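Local coordinates for envelopment polyprotein (Bovine Schmallenberg virus BH80/Germany/2011, PDB 7A56) that probably drives fusion of the viral envelope with a host-cell membrane during entry, as a class II fusion glycoprotein seen here in its postfusion form, at residues G137-P142 / D172-G177; F152-S157 / F282-H287. All coordinates share one frame; numbering follows the deposited sequence.

Interaction 1 (G137-P142 / D172-G177); sequences GKCPSP and DGCLYG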
loop_
_atom_site.group_PDB
_atom_site.type_symbol
_atom_site.label_atom_id
_atom_site.label_comp_id
_atom_site.label_asym_id
_atom_site.label_seq_id
_atom_site.Cartn_x
_atom_site.Cartn_y
_atom_site.Cartn_z
ATOM N N GLY A 137 -26.339 -1.296 -52.398
ATOM C CA GLY A 137 -25.588 -0.274 -51.698
ATOM C C GLY A 137 -24.644 -0.871 -50.684
ATOM O O GLY A 137 -24.646 -2.072 -50.402
ATOM N N LYS A 138 -23.815 -0.005 -50.110
ATOM C CA LYS A 138 -22.860 -0.448 -49.118
ATOM C C LYS A 138 -23.426 -0.227 -47.712
ATOM O O LYS A 138 -24.477 0.395 -47.527
ATOM C CB LYS A 138 -21.522 0.277 -49.304
ATOM C CG LYS A 138 -21.588 1.712 -48.911
ATOM C CD LYS A 138 -20.817 2.613 -49.857
ATOM C CE LYS A 138 -19.348 2.312 -49.869
ATOM N NZ LYS A 138 -18.615 2.928 -48.706
ATOM N N CYS A 139 -22.749 -0.819 -46.738
ATOM C CA CYS A 139 -23.184 -0.708 -45.343
ATOM C C CYS A 139 -23.240 0.769 -44.956
ATOM O O CYS A 139 -22.382 1.545 -45.383
ATOM C CB CYS A 139 -22.221 -1.468 -44.453
ATOM S SG CYS A 139 -22.286 -3.262 -44.632
ATOM N N PRO A 140 -24.255 1.201 -44.201
ATOM C CA PRO A 140 -24.315 2.612 -43.768
ATOM C C PRO A 140 -23.171 2.952 -42.808
ATOM O O PRO A 140 -22.598 2.070 -42.167
ATOM C CB PRO A 140 -25.676 2.707 -43.065
ATOM C CG PRO A 140 -25.903 1.291 -42.513
ATOM C CD PRO A 140 -25.386 0.414 -43.675
ATOM N N SER A 141 -22.775 4.231 -42.815
ATOM C CA SER A 141 -21.729 4.795 -41.904
ATOM C C SER A 141 -22.373 5.897 -41.077
ATOM O O SER A 141 -22.865 6.868 -41.640
ATOM C CB SER A 141 -20.528 5.412 -42.649
ATOM O OG SER A 141 -19.996 4.577 -43.659
ATOM N N PRO A 142 -22.444 5.722 -39.773
ATOM C CA PRO A 142 -22.046 4.516 -39.056
ATOM C C PRO A 142 -23.146 3.471 -39.165
ATOM O O PRO A 142 -24.228 3.779 -39.667
ATOM C CB PRO A 142 -21.948 5.004 -37.623
ATOM C CG PRO A 142 -23.129 5.963 -37.560
ATOM C CD PRO A 142 -23.069 6.700 -38.862
ATOM N N ASP A 172 -23.178 -7.237 -53.370
ATOM C CA ASP A 172 -23.699 -5.898 -53.114
ATOM C C ASP A 172 -24.625 -5.977 -51.898
ATOM O O ASP A 172 -24.967 -7.064 -51.417
ATOM C CB ASP A 172 -24.395 -5.357 -54.387
ATOM C CG ASP A 172 -24.773 -3.854 -54.313
ATOM O OD1 ASP A 172 -24.253 -3.005 -53.512
ATOM O OD2 ASP A 172 -25.640 -3.478 -55.093
ATOM N N GLY A 173 -25.044 -4.824 -51.395
ATOM C CA GLY A 173 -25.908 -4.837 -50.226
ATOM C C GLY A 173 -25.162 -5.012 -48.931
ATOM O O GLY A 173 -23.928 -5.088 -48.867
ATOM N N CYS A 174 -25.943 -5.110 -47.855
ATOM C CA CYS A 174 -25.340 -5.177 -46.539
ATOM C C CYS A 174 -26.291 -5.875 -45.573
ATOM O O CYS A 174 -27.518 -5.801 -45.726
ATOM C CB CYS A 174 -25.001 -3.775 -46.043
ATOM S SG CYS A 174 -24.269 -3.673 -44.300
ATOM N N LEU A 175 -25.708 -6.508 -44.555
ATOM C CA LEU A 175 -26.473 -7.038 -43.433
ATOM C C LEU A 175 -25.796 -6.504 -42.190
ATOM O O LEU A 175 -24.578 -6.689 -42.026
ATOM C CB LEU A 175 -26.507 -8.572 -43.425
ATOM C CG LEU A 175 -27.183 -9.334 -42.291
ATOM C CD1 LEU A 175 -28.664 -9.054 -42.231
ATOM C CD2 LEU A 175 -26.952 -10.817 -42.439
ATOM N N TYR A 176 -26.553 -5.800 -41.350
ATOM C CA TYR A 176 -25.908 -5.163 -40.188
ATOM C C TYR A 176 -26.814 -5.223 -38.964
ATOM O O TYR A 176 -28.004 -5.533 -39.056
ATOM C CB TYR A 176 -25.533 -3.690 -40.509
ATOM C CG TYR A 176 -26.690 -2.805 -40.886
ATOM C CD1 TYR A 176 -27.097 -2.672 -42.223
ATOM C CD2 TYR A 176 -27.371 -2.071 -39.918
ATOM C CE1 TYR A 176 -28.166 -1.846 -42.563
ATOM C CE2 TYR A 176 -28.443 -1.251 -40.255
ATOM C CZ TYR A 176 -28.826 -1.139 -41.562
ATOM O OH TYR A 176 -29.881 -0.310 -41.848
ATOM N N GLY A 177 -26.238 -4.929 -37.806
ATOM C CA GLY A 177 -27.065 -4.750 -36.639
ATOM C C GLY A 177 -26.242 -4.309 -35.442
ATOM O O GLY A 177 -25.119 -3.800 -35.581
#

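Interaction 2 (F152-S157 / F282-H287); sequences FSKERS and FDYVCH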
loop_
_atom_site.group_PDB
_atom_site.type_symbol
_atom_site.label_atom_id
_atom_site.label_comp_id
_atom_site.label_asym_id
_atom_site.label_seq_id
_atom_site.Cartn_x
_atom_site.Cartn_y
_atom_site.Cartn_z
ATOM N N PHE A 152 -22.298 -4.724 -35.709
ATOM C CA PHE A 152 -21.687 -5.723 -36.563
ATOM C C PHE A 152 -22.255 -5.534 -37.963
ATOM O O PHE A 152 -23.365 -5.024 -38.126
ATOM C CB PHE A 152 -21.965 -7.169 -36.106
ATOM C CG PHE A 152 -23.421 -7.440 -35.749
ATOM C CD1 PHE A 152 -24.348 -7.788 -36.741
ATOM C CD2 PHE A 152 -23.836 -7.389 -34.404
ATOM C CE1 PHE A 152 -25.665 -8.028 -36.433
ATOM C CE2 PHE A 152 -25.170 -7.644 -34.071
ATOM C CZ PHE A 152 -26.095 -7.959 -35.115
ATOM N N SER A 153 -21.483 -5.932 -38.970
ATOM C CA SER A 153 -21.993 -5.781 -40.351
ATOM C C SER A 153 -21.171 -6.652 -41.295
ATOM O O SER A 153 -20.008 -6.984 -41.020
ATOM C CB SER A 153 -21.965 -4.326 -40.835
ATOM O OG SER A 153 -20.624 -3.826 -40.842
ATOM N N LYS A 154 -21.775 -6.962 -42.450
ATOM C CA LYS A 154 -21.055 -7.590 -43.550
ATOM C C LYS A 154 -21.510 -6.962 -44.860
ATOM O O LYS A 154 -22.720 -6.884 -45.130
ATOM C CB LYS A 154 -21.294 -9.104 -43.594
ATOM C CG LYS A 154 -20.366 -9.897 -42.635
ATOM C CD LYS A 154 -20.562 -11.410 -42.696
ATOM C CE LYS A 154 -19.629 -12.133 -41.684
ATOM N NZ LYS A 154 -18.220 -12.186 -42.166
ATOM N N GLU A 155 -20.531 -6.473 -45.636
ATOM C CA GLU A 155 -20.738 -5.978 -46.985
ATOM C C GLU A 155 -20.980 -7.167 -47.916
ATOM O O GLU A 155 -20.706 -8.327 -47.562
ATOM C CB GLU A 155 -19.503 -5.233 -47.512
ATOM C CG GLU A 155 -18.967 -4.082 -46.682
ATOM C CD GLU A 155 -19.789 -2.824 -46.749
ATOM O OE1 GLU A 155 -20.684 -2.732 -47.607
ATOM O OE2 GLU A 155 -19.495 -1.872 -45.954
ATOM N N ARG A 156 -21.471 -6.850 -49.097
ATOM C CA ARG A 156 -21.578 -7.820 -50.203
ATOM C C ARG A 156 -22.489 -8.996 -49.824
ATOM O O ARG A 156 -22.257 -10.137 -50.225
ATOM C CB ARG A 156 -20.179 -8.339 -50.599
ATOM C CG ARG A 156 -19.162 -7.258 -51.011
ATOM C CD ARG A 156 -17.705 -7.773 -50.897
ATOM N NE ARG A 156 -17.292 -7.936 -49.473
ATOM C CZ ARG A 156 -17.081 -9.130 -48.912
ATOM N NH1 ARG A 156 -17.222 -10.239 -49.647
ATOM N NH2 ARG A 156 -16.732 -9.226 -47.651
ATOM N N SER A 157 -23.563 -8.730 -49.068
ATOM C CA SER A 157 -24.360 -9.853 -48.588
ATOM C C SER A 157 -25.391 -10.375 -49.619
ATOM O O SER A 157 -25.779 -11.567 -49.551
ATOM C CB SER A 157 -25.034 -9.452 -47.274
ATOM O OG SER A 157 -25.624 -8.168 -47.428
ATOM N N PHE A 282 -20.495 -12.860 -35.361
ATOM C CA PHE A 282 -21.625 -12.598 -36.248
ATOM C C PHE A 282 -21.394 -13.294 -37.587
ATOM O O PHE A 282 -20.321 -13.141 -38.191
ATOM C CB PHE A 282 -21.742 -11.076 -36.497
ATOM C CG PHE A 282 -22.566 -10.713 -37.739
ATOM C CD1 PHE A 282 -23.898 -11.118 -37.861
ATOM C CD2 PHE A 282 -22.018 -9.917 -38.735
ATOM C CE1 PHE A 282 -24.675 -10.769 -39.042
ATOM C CE2 PHE A 282 -22.776 -9.563 -39.885
ATOM C CZ PHE A 282 -24.103 -9.973 -40.003
ATOM N N ASP A 283 -22.388 -14.033 -38.041
ATOM C CA ASP A 283 -22.386 -14.584 -39.400
ATOM C C ASP A 283 -23.839 -14.692 -39.815
ATOM O O ASP A 283 -24.747 -14.271 -39.089
ATOM C CB ASP A 283 -21.611 -15.943 -39.425
ATOM C CG ASP A 283 -20.945 -16.225 -40.780
ATOM O OD1 ASP A 283 -21.464 -15.712 -41.796
ATOM O OD2 ASP A 283 -19.948 -16.999 -40.832
ATOM N N TYR A 284 -24.082 -15.245 -41.008
ATOM C CA TYR A 284 -25.457 -15.366 -41.434
ATOM C C TYR A 284 -25.588 -16.552 -42.390
ATOM O O TYR A 284 -24.604 -16.985 -43.018
ATOM C CB TYR A 284 -25.924 -14.073 -42.141
ATOM C CG TYR A 284 -25.158 -13.697 -43.426
ATOM C CD1 TYR A 284 -23.995 -12.921 -43.361
ATOM C CD2 TYR A 284 -25.614 -14.079 -44.683
ATOM C CE1 TYR A 284 -23.302 -12.566 -44.489
ATOM C CE2 TYR A 284 -24.901 -13.736 -45.841
ATOM C CZ TYR A 284 -23.778 -12.977 -45.739
ATOM O OH TYR A 284 -23.069 -12.636 -46.850
ATOM N N VAL A 285 -26.845 -16.995 -42.558
ATOM C CA VAL A 285 -27.251 -18.091 -43.453
ATOM C C VAL A 285 -28.186 -17.531 -44.525
ATOM O O VAL A 285 -28.944 -16.581 -44.277
ATOM C CB VAL A 285 -27.909 -19.238 -42.641
ATOM C CG1 VAL A 285 -28.553 -20.236 -43.454
ATOM C CG2 VAL A 285 -26.807 -19.974 -41.786
ATOM N N CYS A 286 -28.084 -18.085 -45.734
ATOM C CA CYS A 286 -28.797 -17.594 -46.912
ATOM C C CYS A 286 -30.111 -18.287 -47.130
ATOM O O CYS A 286 -30.305 -19.465 -46.797
ATOM C CB CYS A 286 -27.948 -17.773 -48.191
ATOM S SG CYS A 286 -26.427 -16.815 -48.112
ATOM N N HIS A 287 -30.996 -17.569 -47.822
ATOM C CA HIS A 287 -32.151 -18.167 -48.463
ATOM C C HIS A 287 -32.252 -17.624 -49.888
ATOM O O HIS A 287 -31.751 -16.531 -50.190
ATOM C CB HIS A 287 -33.408 -17.889 -47.669
ATOM C CG HIS A 287 -33.324 -18.360 -46.247
ATOM N ND1 HIS A 287 -33.464 -19.689 -45.900
ATOM C CD2 HIS A 287 -33.122 -17.681 -45.089
ATOM C CE1 HIS A 287 -33.363 -19.800 -44.582
ATOM N NE2 HIS A 287 -33.147 -18.601 -44.069
HETATM O O HOH W 1 -20.915 -11.076 -46.949
HETATM O O HOH W 2 -23.791 -13.586 -49.557
#

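Interaction 1 (G137-P142 / D172-G177)
Cys139 and Cys174 are joined by a disulfide, SG to SG 2.1 Å, with a torsion of 97° about the sulfur-sulfur bond, close to the relaxed right angle. The CB of Cys174 points from the strand toward the loop. Loop 137-142 is thereby tied by a covalent link over one face of strand 172-177, and the path from Gly137 to Pro140 runs within 25° of the direction from Asp172 to Tyr176.

On one side of this link the contact is apolar. Pro140 lies on a face of the Tyr176 ring in a CH-pi contact, its CG 4.0 Å from the ring centroid and displaced toward the rim, while Pro140 CD approaches CE1 of Tyr176 at 3.8 Å. With its chi1 of 60°, Tyr176 has its ring set between backbone N and carbonyl carbon, which presents that face to the proline.

At the other end the contact is polar. The carboxylate of Asp172 receives a weak, bent hydrogen bond from Gly137 N to its OD1 (2.9 Å), and the same oxygen also takes a weak one from Gly173 N. OD2 is held by the hydroxyl of Thr136, so both carboxylate oxygens have partners, and the aspartate bridges the start of the loop and its own strand.

Strand 172-183 itself runs between strands 98-134 and 150-158, antiparallel to both, and residues 137-142 belong to the loop that connects those two flanking strands. Glu155 of strand 150-158 accepts a hydrogen bond from Cys139 N, and Arg297 of the second subunit bonds to Pro140 O, placing the loop at a subunit interface of the trimer.

Interaction 2 (F152-S157 / F282-H287)
Phe152 and Phe282 make the main apolar contact, an oblique aromatic pair with ring planes at 36° and centroids 4.6 Å apart. CD1 of Phe152 sits over the centre of the Phe282 ring, while CE2 at that ring's rim approaches the backbone C of Ser153.

The aliphatic part of Lys154 supplies the second apolar contact. Its CG packs near Phe282, and its CD meets the edge of the Tyr284 ring in plane, 3.5 Å from CE1. The chain is extended up to CE and then bends (chi4 -76°). Lys154 NZ stays 4.8 Å from OD1 of Asp283, too far for direct pairing, though the opposite charges probably attract weakly; the lysine side chain also comes within about 3 Å of a phosphate ion, probably from the crystallisation liquor.

Polar links run through water. Two waters in the plane of the Tyr284 ring hydrogen-bond to its OH; one donates to Glu155 O and the other to Ser157 O, linking the phenol to carbonyls on either side of Arg156.

Strand 150-158 pairs with strand 172-183, whose Leu175 touches both Phe282 and Tyr284. Strand 281-285 pairs with strand 293-296, and Asp283 forms a salt bridge with Arg156 of the third subunit.

In the fold
Interactions 1 and 2 illustrate how the far end of an elongated fusion protein can be built in layers. Their centres are 10 Å apart and lie about 53 and 51 Å, respectively, from the centre of the chain. Strands 150-158 and 172-183, one from each contact, are antiparallel neighbours, joined by backbone bonds between Lys154 and Leu175 and between Phe152 and Gly177. Loop 137-142 covers one face of this pair and strand 281-285 packs on the other. The segments alternate along the chain, 137-142, 152-157, 172-177, then 282-287 after a long excursion. Both contacts touch the second subunit and interaction 2 also the third, so this end of the chain forms part of the trimer interface.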